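Local coordinates for putative cytoplasmic protein (Salmonella typhimurium, PDB 2GK3) that is of unknown function but forms hexamers and probably belongs to the class I glutamine amidotransferase-like proteins, at residues A145-I151 against A192-D196; I165-S171 against V200-I204; E173-V177 against N248-F252; V185-N190 against H230-Q234. One frame throughout, in Å; residues are numbered along the deposited sequence.

Interaction 1 (A145-I151 against A192-D196)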
loop_
_atom_site.group_PDB
_atom_site.type_symbol
_atom_site.label_atom_id
_atom_site.label_comp_id
_atom_site.label_asym_id
_atom_site.label_seq_id
_atom_site.Cartn_x
_atom_site.Cartn_y
_atom_site.Cartn_z
ATOM N N ALA E 145 5.006 -27.268 -14.537
ATOM C CA ALA E 145 4.880 -27.066 -15.990
ATOM C C ALA E 145 4.846 -28.406 -16.774
ATOM O O ALA E 145 3.980 -28.610 -17.618
ATOM C CB ALA E 145 5.985 -26.115 -16.512
ATOM N N GLU E 146 5.750 -29.332 -16.453
ATOM C CA GLU E 146 5.788 -30.643 -17.138
ATOM C C GLU E 146 4.564 -31.519 -16.921
ATOM O O GLU E 146 4.356 -32.478 -17.669
ATOM C CB GLU E 146 7.030 -31.451 -16.730
ATOM C CG GLU E 146 8.328 -30.935 -17.312
ATOM C CD GLU E 146 8.442 -31.151 -18.815
ATOM O OE1 GLU E 146 7.692 -31.981 -19.365
ATOM O OE2 GLU E 146 9.287 -30.483 -19.446
ATOM N N VAL E 147 3.774 -31.219 -15.892
ATOM C CA VAL E 147 2.578 -32.013 -15.602
ATOM C C VAL E 147 1.414 -31.563 -16.491
ATOM O O VAL E 147 0.545 -32.372 -16.829
ATOM C CB VAL E 147 2.189 -31.990 -14.079
ATOM C CG1 VAL E 147 0.890 -32.741 -13.816
ATOM C CG2 VAL E 147 3.304 -32.582 -13.220
ATOM N N LEU E 148 1.405 -30.296 -16.891
ATOM C CA LEU E 148 0.224 -29.740 -17.590
ATOM C C LEU E 148 0.218 -30.108 -19.070
ATOM O O LEU E 148 1.283 -30.269 -19.664
ATOM C CB LEU E 148 0.115 -28.212 -17.389
ATOM C CG LEU E 148 0.164 -27.730 -15.926
ATOM C CD1 LEU E 148 0.239 -26.217 -15.883
ATOM C CD2 LEU E 148 -1.006 -28.265 -15.038
ATOM N N PRO E 149 -0.981 -30.272 -19.669
ATOM C CA PRO E 149 -1.027 -30.663 -21.078
ATOM C C PRO E 149 -0.902 -29.479 -22.056
ATOM O O PRO E 149 -1.237 -29.606 -23.242
ATOM C CB PRO E 149 -2.397 -31.326 -21.191
ATOM C CG PRO E 149 -3.233 -30.578 -20.244
ATOM C CD PRO E 149 -2.336 -30.166 -19.100
ATOM N N VAL E 150 -0.447 -28.335 -21.552
ATOM C CA VAL E 150 -0.198 -27.150 -22.383
ATOM C C VAL E 150 1.206 -26.600 -22.125
ATOM O O VAL E 150 1.818 -26.868 -21.080
ATOM C CB VAL E 150 -1.271 -26.027 -22.172
ATOM C CG1 VAL E 150 -2.663 -26.522 -22.537
ATOM C CG2 VAL E 150 -1.237 -25.447 -20.733
ATOM N N ILE E 151 1.722 -25.829 -23.075
ATOM C CA ILE E 151 3.004 -25.126 -22.888
ATOM C C ILE E 151 2.635 -23.662 -22.770
ATOM O O ILE E 151 1.854 -23.157 -23.566
ATOM C CB ILE E 151 3.974 -25.400 -24.067
ATOM C CG1 ILE E 151 4.466 -26.852 -24.011
ATOM C CG2 ILE E 151 5.172 -24.438 -24.049
ATOM C CD1 ILE E 151 4.903 -27.386 -25.366
ATOM N N ALA E 192 -2.260 -20.311 -24.295
ATOM C CA ALA E 192 -1.251 -21.359 -24.188
ATOM C C ALA E 192 -1.233 -22.172 -25.499
ATOM O O ALA E 192 -2.072 -21.975 -26.365
ATOM C CB ALA E 192 -1.513 -22.242 -22.976
ATOM N N VAL E 193 -0.239 -23.031 -25.645
ATOM C CA VAL E 193 -0.140 -23.915 -26.781
ATOM C C VAL E 193 -0.340 -25.337 -26.242
ATOM O O VAL E 193 0.327 -25.744 -25.280
ATOM C CB VAL E 193 1.238 -23.771 -27.485
ATOM C CG1 VAL E 193 1.361 -24.776 -28.621
ATOM C CG2 VAL E 193 1.442 -22.317 -28.007
ATOM N N ALA E 194 -1.272 -26.074 -26.839
ATOM C CA ALA E 194 -1.467 -27.474 -26.464
ATOM C C ALA E 194 -0.202 -28.302 -26.753
ATOM O O ALA E 194 0.423 -28.121 -27.789
ATOM C CB ALA E 194 -2.649 -28.044 -27.212
ATOM N N ARG E 195 0.179 -29.201 -25.845
ATOM C CA ARG E 195 1.210 -30.187 -26.182
ATOM C C ARG E 195 0.674 -31.004 -27.381
ATOM O O ARG E 195 -0.528 -31.300 -27.423
ATOM C CB ARG E 195 1.555 -31.057 -24.966
ATOM C CG ARG E 195 2.299 -30.286 -23.866
ATOM C CD ARG E 195 2.763 -31.156 -22.689
ATOM N NE ARG E 195 3.336 -30.341 -21.600
ATOM C CZ ARG E 195 4.579 -29.865 -21.599
ATOM N NH1 ARG E 195 5.391 -30.135 -22.621
ATOM N NH2 ARG E 195 5.019 -29.118 -20.587
ATOM N N ASP E 196 1.516 -31.332 -28.376
ATOM C CA ASP E 196 0.988 -32.030 -29.585
ATOM C C ASP E 196 0.606 -33.479 -29.238
ATOM O O ASP E 196 0.187 -34.273 -30.044
ATOM C CB ASP E 196 1.883 -31.880 -30.844
ATOM C CG ASP E 196 3.271 -32.511 -30.705
ATOM O OD1 ASP E 196 4.128 -32.209 -31.585
ATOM O OD2 ASP E 196 3.531 -33.291 -29.765
HETATM O O HOH W 1 7.568 -28.270 -20.724
#
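The guanidinium of Arg195 lies flat between Ile151 and Glu146: CG1 of Ile151 sits over one face, 3.7 Å from NH1 and offset toward the rim, and OE1 of Glu146 lies over the opposite face, 4.1 Å from NH2. The edge is given to oxygens. NE donates to Leu148 O at 2.8 Å, almost in line with the carbonyl, while NH2 reaches Ala145 O at 3.2 Å from above the carbonyl plane, the face opposite to the one used by Leu148 N. A water, also in the guanidinium plane, accepts from NH2 and is weakly bonded to Glu146 OE2. With its chain extended from CG to NE (chi2 -175°, chi3 -174°), Arg195 runs along Pro149 to this loop, and its own N bonds to Pro149 O. Next to it, strand 150-151 pairs antiparallel with the end of strand 185-194: Ile151 and Val193 form a hydrogen-bonded pair, Ile151 N to Val193 O 2.6 Å and Val193 N to Ile151 O 3.0 Å. Val150 packs its CB on Ala192 CB and also touches Val211 and Cys222. Two backbone carbonyls in its plane thus fix the rotation of the guanidinium; Glu146 OE1 probably adds a through-space attraction, and OE2 a weak link through the water.

Interaction 2 (I165-S171 against V200-I204)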
loop_
_atom_site.group_PDB
_atom_site.type_symbol
_atom_site.label_atom_id
_atom_site.label_comp_id
_atom_site.label_asym_id
_atom_site.label_seq_id
_atom_site.Cartn_x
_atom_site.Cartn_y
_atom_site.Cartn_z
ATOM N N ILE E 165 -15.791 -13.012 -26.835
ATOM C CA ILE E 165 -15.767 -13.986 -27.905
ATOM C C ILE E 165 -16.259 -15.303 -27.342
ATOM O O ILE E 165 -16.043 -15.600 -26.160
ATOM C CB ILE E 165 -14.365 -14.189 -28.528
ATOM C CG1 ILE E 165 -13.254 -13.807 -27.542
ATOM C CG2 ILE E 165 -14.248 -13.392 -29.828
ATOM C CD1 ILE E 165 -13.089 -14.729 -26.345
ATOM N N CYS E 166 -16.905 -16.088 -28.197
ATOM C CA CYS E 166 -17.493 -17.361 -27.776
ATOM C C CYS E 166 -16.537 -18.542 -27.899
ATOM O O CYS E 166 -15.613 -18.527 -28.699
ATOM C CB CYS E 166 -18.770 -17.636 -28.567
ATOM S SG CYS E 166 -18.524 -17.320 -30.317
ATOM N N ALA E 167 -16.767 -19.553 -27.074
ATOM C CA ALA E 167 -16.063 -20.815 -27.178
ATOM C C ALA E 167 -16.583 -21.556 -28.398
ATOM O O ALA E 167 -17.691 -21.272 -28.875
ATOM C CB ALA E 167 -16.287 -21.651 -25.926
ATOM N N GLU E 168 -15.778 -22.488 -28.902
ATOM C CA GLU E 168 -16.179 -23.354 -30.003
ATOM C C GLU E 168 -15.725 -24.779 -29.755
ATOM O O GLU E 168 -14.630 -25.006 -29.218
ATOM C CB GLU E 168 -15.599 -22.845 -31.323
ATOM C CG GLU E 168 -16.452 -21.750 -31.952
ATOM C CD GLU E 168 -15.699 -20.911 -32.949
ATOM O OE1 GLU E 168 -16.269 -19.904 -33.421
ATOM O OE2 GLU E 168 -14.537 -21.251 -33.259
ATOM N N ALA E 169 -16.571 -25.744 -30.118
ATOM C CA ALA E 169 -16.175 -27.146 -30.012
ATOM C C ALA E 169 -15.428 -27.564 -31.271
ATOM O O ALA E 169 -15.940 -27.421 -32.389
ATOM C CB ALA E 169 -17.377 -28.036 -29.744
ATOM N N VAL E 170 -14.195 -28.030 -31.088
ATOM C CA VAL E 170 -13.426 -28.639 -32.188
ATOM C C VAL E 170 -13.426 -30.170 -32.116
ATOM O O VAL E 170 -13.075 -30.846 -33.093
ATOM C CB VAL E 170 -11.971 -28.099 -32.311
ATOM C CG1 VAL E 170 -11.978 -26.633 -32.755
ATOM C CG2 VAL E 170 -11.197 -28.284 -31.024
ATOM N N SER E 171 -13.810 -30.708 -30.958
ATOM C CA SER E 171 -14.155 -32.124 -30.835
ATOM C C SER E 171 -15.471 -32.294 -30.091
ATOM O O SER E 171 -15.462 -32.783 -28.952
ATOM C CB SER E 171 -13.063 -32.899 -30.114
ATOM O OG SER E 171 -11.828 -32.766 -30.786
ATOM N N VAL E 200 -7.120 -31.310 -27.709
ATOM C CA VAL E 200 -7.848 -30.038 -27.679
ATOM C C VAL E 200 -9.335 -30.241 -28.015
ATOM O O VAL E 200 -9.684 -30.721 -29.098
ATOM C CB VAL E 200 -7.226 -29.001 -28.642
ATOM C CG1 VAL E 200 -8.061 -27.720 -28.691
ATOM C CG2 VAL E 200 -5.790 -28.695 -28.236
ATOM N N VAL E 201 -10.216 -29.865 -27.094
ATOM C CA VAL E 201 -11.643 -30.142 -27.264
ATOM C C VAL E 201 -12.456 -28.888 -27.598
ATOM O O VAL E 201 -13.406 -28.945 -28.375
ATOM C CB VAL E 201 -12.197 -30.875 -26.007
ATOM C CG1 VAL E 201 -13.707 -31.006 -26.055
ATOM C CG2 VAL E 201 -11.530 -32.245 -25.863
ATOM N N LEU E 202 -12.078 -27.760 -27.004
ATOM C CA LEU E 202 -12.752 -26.490 -27.239
ATOM C C LEU E 202 -11.693 -25.446 -27.515
ATOM O O LEU E 202 -10.581 -25.529 -26.983
ATOM C CB LEU E 202 -13.551 -26.043 -26.000
ATOM C CG LEU E 202 -14.724 -26.847 -25.399
ATOM C CD1 LEU E 202 -15.358 -26.051 -24.254
ATOM C CD2 LEU E 202 -15.776 -27.182 -26.469
ATOM N N THR E 203 -12.040 -24.450 -28.316
ATOM C CA THR E 203 -11.120 -23.359 -28.624
ATOM C C THR E 203 -11.814 -22.030 -28.391
ATOM O O THR E 203 -13.035 -21.951 -28.265
ATOM C CB THR E 203 -10.663 -23.385 -30.089
ATOM O OG1 THR E 203 -11.827 -23.301 -30.913
ATOM C CG2 THR E 203 -9.879 -24.676 -30.435
ATOM N N ILE E 204 -11.013 -20.978 -28.363
ATOM C CA ILE E 204 -11.496 -19.647 -28.137
ATOM C C ILE E 204 -10.545 -18.792 -28.967
ATOM O O ILE E 204 -9.335 -18.926 -28.811
ATOM C CB ILE E 204 -11.440 -19.335 -26.597
ATOM C CG1 ILE E 204 -12.153 -18.026 -26.244
ATOM C CG2 ILE E 204 -9.994 -19.414 -26.035
ATOM C CD1 ILE E 204 -12.282 -17.793 -24.720
HETATM O O HOH W 2 -12.254 -20.666 -31.496
#
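Backbone hydrogen bonds join Glu168 and Thr203, an antiparallel hydrogen-bonded pair, with Glu168 N to Thr203 O at 2.9 Å and Thr203 N to Glu168 O at 2.8 Å. Toward the end of the pairing the pattern changes: Val201 O accepts from both Val170 N (3.0 Å) and Ser171 N (3.2 Å), which approach from the same face of its carbonyl plane, so one oxygen grips the chain as it leaves the strand.

Apolar contacts flank these bonds. On the face carrying Ala169 and Leu202, a non-hydrogen-bonded pair, CD2 of Leu202 reaches CB of Ala169 at 3.7 Å. Farther along, Ile165 CD1 meets Ile204 CG1 end-on to flank at 3.4 Å, a tight approach between side chains that cross at about a right angle. Past the end of the strand, Val170 spreads its branches, CG1 against Thr203 CG2 at 3.7 Å and CG2 toward Val200 CG1.

Polar side chains meet through water: one molecule donates to Glu168 OE2 and is also bonded to Thr203 OG1.

The next strand, 207-215, continues the sheet beyond Val201 and Leu202, which both face Leu210. Strand 199-204 thus runs antiparallel between strands 164-169 and 207-215, and carries a classic beta bulge on the side of the latter.

Interaction 3 (E173-V177 against N248-F252)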
loop_
_atom_site.group_PDB
_atom_site.type_symbol
_atom_site.label_atom_id
_atom_site.label_comp_id
_atom_site.label_asym_id
_atom_site.label_seq_id
_atom_site.Cartn_x
_atom_site.Cartn_y
_atom_site.Cartn_z
ATOM N N GLU E 173 -17.803 -34.385 -30.259
ATOM C CA GLU E 173 -18.165 -35.778 -29.938
ATOM C C GLU E 173 -17.420 -36.311 -28.706
ATOM O O GLU E 173 -17.700 -37.423 -28.234
ATOM C CB GLU E 173 -17.917 -36.705 -31.142
ATOM C CG GLU E 173 -17.195 -36.048 -32.367
ATOM C CD GLU E 173 -15.736 -35.605 -32.104
ATOM O OE1 GLU E 173 -15.400 -34.458 -32.477
ATOM O OE2 GLU E 173 -14.927 -36.394 -31.554
ATOM N N HIS E 174 -16.468 -35.523 -28.200
ATOM C CA HIS E 174 -15.713 -35.902 -27.013
ATOM C C HIS E 174 -16.708 -36.067 -25.857
ATOM O O HIS E 174 -17.573 -35.205 -25.672
ATOM C CB HIS E 174 -14.663 -34.832 -26.691
ATOM C CG HIS E 174 -13.681 -35.246 -25.638
ATOM N ND1 HIS E 174 -13.978 -35.227 -24.292
ATOM C CD2 HIS E 174 -12.410 -35.695 -25.736
ATOM C CE1 HIS E 174 -12.931 -35.645 -23.607
ATOM N NE2 HIS E 174 -11.964 -35.932 -24.459
ATOM N N PRO E 175 -16.609 -37.176 -25.099
ATOM C CA PRO E 175 -17.532 -37.480 -23.981
ATOM C C PRO E 175 -17.876 -36.298 -23.070
ATOM O O PRO E 175 -19.033 -36.160 -22.675
ATOM C CB PRO E 175 -16.782 -38.543 -23.169
ATOM C CG PRO E 175 -15.802 -39.153 -24.093
ATOM C CD PRO E 175 -15.588 -38.230 -25.273
ATOM N N VAL E 176 -16.896 -35.446 -22.748
ATOM C CA VAL E 176 -17.098 -34.327 -21.817
ATOM C C VAL E 176 -18.091 -33.282 -22.336
ATOM O O VAL E 176 -18.899 -32.731 -21.576
ATOM C CB VAL E 176 -15.749 -33.671 -21.438
ATOM C CG1 VAL E 176 -15.940 -32.285 -20.833
ATOM C CG2 VAL E 176 -14.968 -34.567 -20.490
ATOM N N VAL E 177 -18.046 -33.026 -23.635
ATOM C CA VAL E 177 -18.827 -31.944 -24.224
ATOM C C VAL E 177 -19.946 -32.420 -25.158
ATOM O O VAL E 177 -20.735 -31.615 -25.659
ATOM C CB VAL E 177 -17.912 -30.957 -24.981
ATOM C CG1 VAL E 177 -16.882 -30.336 -24.020
ATOM C CG2 VAL E 177 -17.235 -31.656 -26.171
ATOM N N ASN E 248 -18.490 -33.149 -15.828
ATOM C CA ASN E 248 -17.937 -34.083 -16.820
ATOM C C ASN E 248 -16.420 -34.044 -16.885
ATOM O O ASN E 248 -15.796 -35.092 -16.999
ATOM C CB ASN E 248 -18.483 -33.850 -18.241
ATOM C CG ASN E 248 -19.978 -34.066 -18.355
ATOM O OD1 ASN E 248 -20.625 -34.645 -17.467
ATOM N ND2 ASN E 248 -20.544 -33.600 -19.472
ATOM N N THR E 249 -15.818 -32.850 -16.813
ATOM C CA THR E 249 -14.354 -32.799 -16.929
ATOM C C THR E 249 -13.686 -33.341 -15.668
ATOM O O THR E 249 -12.660 -34.047 -15.736
ATOM C CB THR E 249 -13.755 -31.424 -17.402
ATOM O OG1 THR E 249 -13.065 -30.785 -16.336
ATOM C CG2 THR E 249 -14.769 -30.492 -17.967
ATOM N N LEU E 250 -14.286 -33.049 -14.514
ATOM C CA LEU E 250 -13.819 -33.655 -13.254
ATOM C C LEU E 250 -13.850 -35.176 -13.338
ATOM O O LEU E 250 -12.873 -35.843 -13.024
ATOM C CB LEU E 250 -14.662 -33.160 -12.077
ATOM C CG LEU E 250 -14.301 -31.739 -11.684
ATOM C CD1 LEU E 250 -15.081 -31.289 -10.456
ATOM C CD2 LEU E 250 -12.776 -31.649 -11.464
ATOM N N GLN E 251 -14.973 -35.691 -13.829
ATOM C CA GLN E 251 -15.235 -37.119 -13.954
ATOM C C GLN E 251 -14.329 -37.778 -15.013
ATOM O O GLN E 251 -13.877 -38.920 -14.849
ATOM C CB GLN E 251 -16.709 -37.313 -14.322
ATOM C CG GLN E 251 -17.402 -38.443 -13.584
ATOM C CD GLN E 251 -18.364 -37.953 -12.526
ATOM O OE1 GLN E 251 -19.091 -36.975 -12.739
ATOM N NE2 GLN E 251 -18.402 -38.646 -11.387
ATOM N N PHE E 252 -14.066 -37.054 -16.098
ATOM C CA PHE E 252 -13.193 -37.563 -17.154
ATOM C C PHE E 252 -11.764 -37.875 -16.675
ATOM O O PHE E 252 -11.180 -38.902 -17.046
ATOM C CB PHE E 252 -13.165 -36.605 -18.354
ATOM C CG PHE E 252 -12.590 -37.228 -19.604
ATOM C CD1 PHE E 252 -13.361 -38.101 -20.382
ATOM C CD2 PHE E 252 -11.277 -36.956 -19.995
ATOM C CE1 PHE E 252 -12.839 -38.692 -21.527
ATOM C CE2 PHE E 252 -10.737 -37.536 -21.136
ATOM C CZ PHE E 252 -11.524 -38.415 -21.908
#
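His174 and Phe252 bring their rings together from opposite directions: CE1 of the histidine stands over one face of the phenylalanine, toward its rim, 3.5 Å from CZ. The planes are inclined at 54°, with centroids 4.7 Å apart, so the pair is oblique. Pro175 CG adds a contact to Phe252 CE1, and Val176 CG2 packs on Phe252 CB at 3.5 Å. With the other branch of Val176, CG1, anti to the backbone N (chi1 163°), the two methyls divide the helix surface between them, CG1 touching Thr249 CG2 at 3.6 Å while CG2 keeps to Phe252. One direct hydrogen bond crosses the contact: Asn248 ND2 donates to Val176 O at 2.8 Å, with the oxygen in the amide plane and an N-H...O angle of 165°. In this way the loop between strands 164-169 and 185-194 is fastened to the C-terminal helix 242-253 by residues one turn apart on the helix, Asn248 and Phe252. Within the loop, a bond from Val177 N to His174 O closes a turn, and Val176 N makes a weak bond to His174 ND1 that restrains the imidazole. Farther out, Phe212 of strand 207-215 stacks on His174 and meets Phe252 edge-to-face, while Val201 also packs against the histidine.

Interaction 4 (V185-N190 against H230-Q234)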
loop_
_atom_site.group_PDB
_atom_site.type_symbol
_atom_site.label_atom_id
_atom_site.label_comp_id
_atom_site.label_asym_id
_atom_site.label_seq_id
_atom_site.Cartn_x
_atom_site.Cartn_y
_atom_site.Cartn_z
ATOM N N VAL E 185 -20.226 -16.583 -24.435
ATOM C CA VAL E 185 -19.167 -15.623 -24.621
ATOM C C VAL E 185 -18.283 -15.532 -23.355
ATOM O O VAL E 185 -18.763 -15.717 -22.226
ATOM C CB VAL E 185 -19.808 -14.270 -25.055
ATOM C CG1 VAL E 185 -18.999 -13.065 -24.642
ATOM C CG2 VAL E 185 -20.071 -14.282 -26.585
ATOM N N PHE E 186 -16.987 -15.286 -23.575
ATOM C CA PHE E 186 -15.975 -15.096 -22.537
ATOM C C PHE E 186 -15.289 -13.788 -22.798
ATOM O O PHE E 186 -15.161 -13.381 -23.959
ATOM C CB PHE E 186 -14.932 -16.209 -22.582
ATOM C CG PHE E 186 -15.495 -17.543 -22.295
ATOM C CD1 PHE E 186 -16.160 -18.256 -23.297
ATOM C CD2 PHE E 186 -15.413 -18.072 -21.008
ATOM C CE1 PHE E 186 -16.741 -19.481 -23.033
ATOM C CE2 PHE E 186 -15.987 -19.296 -20.719
ATOM C CZ PHE E 186 -16.657 -20.010 -21.730
ATOM N N LEU E 187 -14.833 -13.128 -21.733
ATOM C CA LEU E 187 -14.255 -11.791 -21.868
ATOM C C LEU E 187 -12.717 -11.803 -21.843
ATOM O O LEU E 187 -12.060 -10.759 -21.777
ATOM C CB LEU E 187 -14.881 -10.843 -20.835
ATOM C CG LEU E 187 -16.122 -9.990 -21.228
ATOM C CD1 LEU E 187 -17.001 -10.530 -22.349
ATOM C CD2 LEU E 187 -16.981 -9.670 -20.055
ATOM N N GLY E 188 -12.146 -13.003 -21.934
ATOM C CA GLY E 188 -10.708 -13.162 -21.799
ATOM C C GLY E 188 -10.302 -14.584 -21.492
ATOM O O GLY E 188 -11.142 -15.418 -21.157
ATOM N N TYR E 189 -9.005 -14.857 -21.633
ATOM C CA TYR E 189 -8.444 -16.180 -21.395
ATOM C C TYR E 189 -6.924 -16.097 -21.304
ATOM O O TYR E 189 -6.328 -15.094 -21.718
ATOM C CB TYR E 189 -8.883 -17.183 -22.485
ATOM C CG TYR E 189 -8.382 -16.865 -23.895
ATOM C CD1 TYR E 189 -7.268 -17.523 -24.418
ATOM C CD2 TYR E 189 -9.042 -15.937 -24.699
ATOM C CE1 TYR E 189 -6.812 -17.264 -25.709
ATOM C CE2 TYR E 189 -8.604 -15.664 -26.000
ATOM C CZ TYR E 189 -7.485 -16.331 -26.500
ATOM O OH TYR E 189 -7.023 -16.051 -27.770
ATOM N N ASN E 190 -6.320 -17.145 -20.742
ATOM C CA ASN E 190 -4.872 -17.337 -20.771
ATOM C C ASN E 190 -4.484 -18.056 -22.058
ATOM O O ASN E 190 -5.021 -19.135 -22.364
ATOM C CB ASN E 190 -4.410 -18.172 -19.580
ATOM C CG ASN E 190 -4.619 -17.478 -18.250
ATOM O OD1 ASN E 190 -5.563 -17.792 -17.526
ATOM N ND2 ASN E 190 -3.741 -16.544 -17.914
ATOM N N HIS E 230 -14.278 -11.530 -14.193
ATOM C CA HIS E 230 -14.996 -10.984 -15.380
ATOM C C HIS E 230 -14.875 -11.798 -16.681
ATOM O O HIS E 230 -15.672 -11.622 -17.588
ATOM C CB HIS E 230 -14.684 -9.494 -15.608
ATOM C CG HIS E 230 -13.408 -9.227 -16.350
ATOM N ND1 HIS E 230 -12.159 -9.476 -15.816
ATOM C CD2 HIS E 230 -13.192 -8.699 -17.579
ATOM C CE1 HIS E 230 -11.231 -9.120 -16.687
ATOM N NE2 HIS E 230 -11.832 -8.649 -17.768
ATOM N N TRP E 231 -13.897 -12.692 -16.768
ATOM C CA TRP E 231 -13.704 -13.508 -17.975
ATOM C C TRP E 231 -14.840 -14.496 -18.205
ATOM O O TRP E 231 -15.309 -14.641 -19.341
ATOM C CB TRP E 231 -12.398 -14.269 -17.904
ATOM C CG TRP E 231 -11.214 -13.461 -18.215
ATOM C CD1 TRP E 231 -11.172 -12.128 -18.505
ATOM C CD2 TRP E 231 -9.859 -13.920 -18.224
ATOM N NE1 TRP E 231 -9.874 -11.732 -18.718
ATOM C CE2 TRP E 231 -9.048 -12.818 -18.562
ATOM C CE3 TRP E 231 -9.249 -15.170 -18.002
ATOM C CZ2 TRP E 231 -7.652 -12.923 -18.667
ATOM C CZ3 TRP E 231 -7.854 -15.265 -18.113
ATOM C CH2 TRP E 231 -7.080 -14.155 -18.422
ATOM N N GLY E 232 -15.250 -15.197 -17.142
ATOM C CA GLY E 232 -16.460 -16.013 -17.174
ATOM C C GLY E 232 -17.662 -15.082 -17.075
ATOM O O GLY E 232 -17.847 -14.402 -16.070
ATOM N N THR E 233 -18.469 -15.027 -18.126
ATOM C CA THR E 233 -19.611 -14.112 -18.158
ATOM C C THR E 233 -20.806 -14.674 -17.414
ATOM O O THR E 233 -20.898 -15.881 -17.212
ATOM C CB THR E 233 -20.045 -13.782 -19.581
ATOM O OG1 THR E 233 -20.327 -15.001 -20.281
ATOM C CG2 THR E 233 -18.958 -12.995 -20.287
ATOM N N GLN E 234 -21.719 -13.787 -17.011
ATOM C CA GLN E 234 -22.988 -14.194 -16.409
ATOM C C GLN E 234 -23.692 -15.169 -17.336
ATOM O O GLN E 234 -24.335 -16.111 -16.883
ATOM C CB GLN E 234 -23.891 -12.979 -16.147
ATOM C CG GLN E 234 -23.440 -12.068 -15.000
ATOM C CD GLN E 234 -23.058 -12.858 -13.748
ATOM O OE1 GLN E 234 -23.893 -13.561 -13.140
ATOM N NE2 GLN E 234 -21.778 -12.756 -13.363
HETATM O O HOH W 3 -11.370 -8.441 -20.508
#
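Trp231 lies face-on against the backbone of Gly188 and Tyr189, the closely packed part of the contact. Gly188 CA stands 3.4 Å from the centroid of the five-membered ring, only 7° off its normal, a CH-pi contact made possible by the lack of a side chain, and Tyr189 C comes within 3.4 Å of CZ3. The Asn190 amide meets the indole at its edge, the planes 71° apart, with OD1 3.5 Å from CZ3; that oxygen accepts a hydrogen bond from Gly126 N, and Trp231 NE1 from the far side of the indole donates to Glu160. Where the chain turns its corner, Leu187 N bonds to Trp231 O at 2.9 Å. Thr233, the N-cap of helix 234-237, donates its OG1 proton to Val185 O at 2.6 Å and accepts from Phe236 N, while its CG2 rests against Leu187 CD1 at 3.8 Å.

Toward His230 the fit is looser and wetter. A water bridges Leu187 O and His230 NE2, a glycerol, probably from the crystallisation liquor, bonds to His230 ND1 and Trp231 N, and Phe98 of a second subunit meets the His230 ring edge-to-face. The polar ends of Asn190, Trp231 and Thr233 are thus paired within the chain, whereas the imidazole has its nitrogens engaged by water and glycerol beside a subunit interface of the hexamer.

Overall arrangement
Strand 185-194 belongs to interactions 1 and 4, which use its end and its beginning, and interaction 2 pairs the strands that precede and follow it in the chain. Interaction 4 is the most buried and the one near another subunit; it relies on aromatic packing against backbone. The other three are partly buried, and no other subunit touches them. Interaction 1 is held largely by an arginine and carbonyls, interaction 2 by regular strand pairing, and interaction 3 by a loop resting on a helix. Interaction 2 touches each of the others: Val201 packs on His174 and Val177, Ile204 on Phe186 and Tyr189, and Val200 on Ala194. Interactions 3 and 4 remain about 11 Å apart at their nearest atoms.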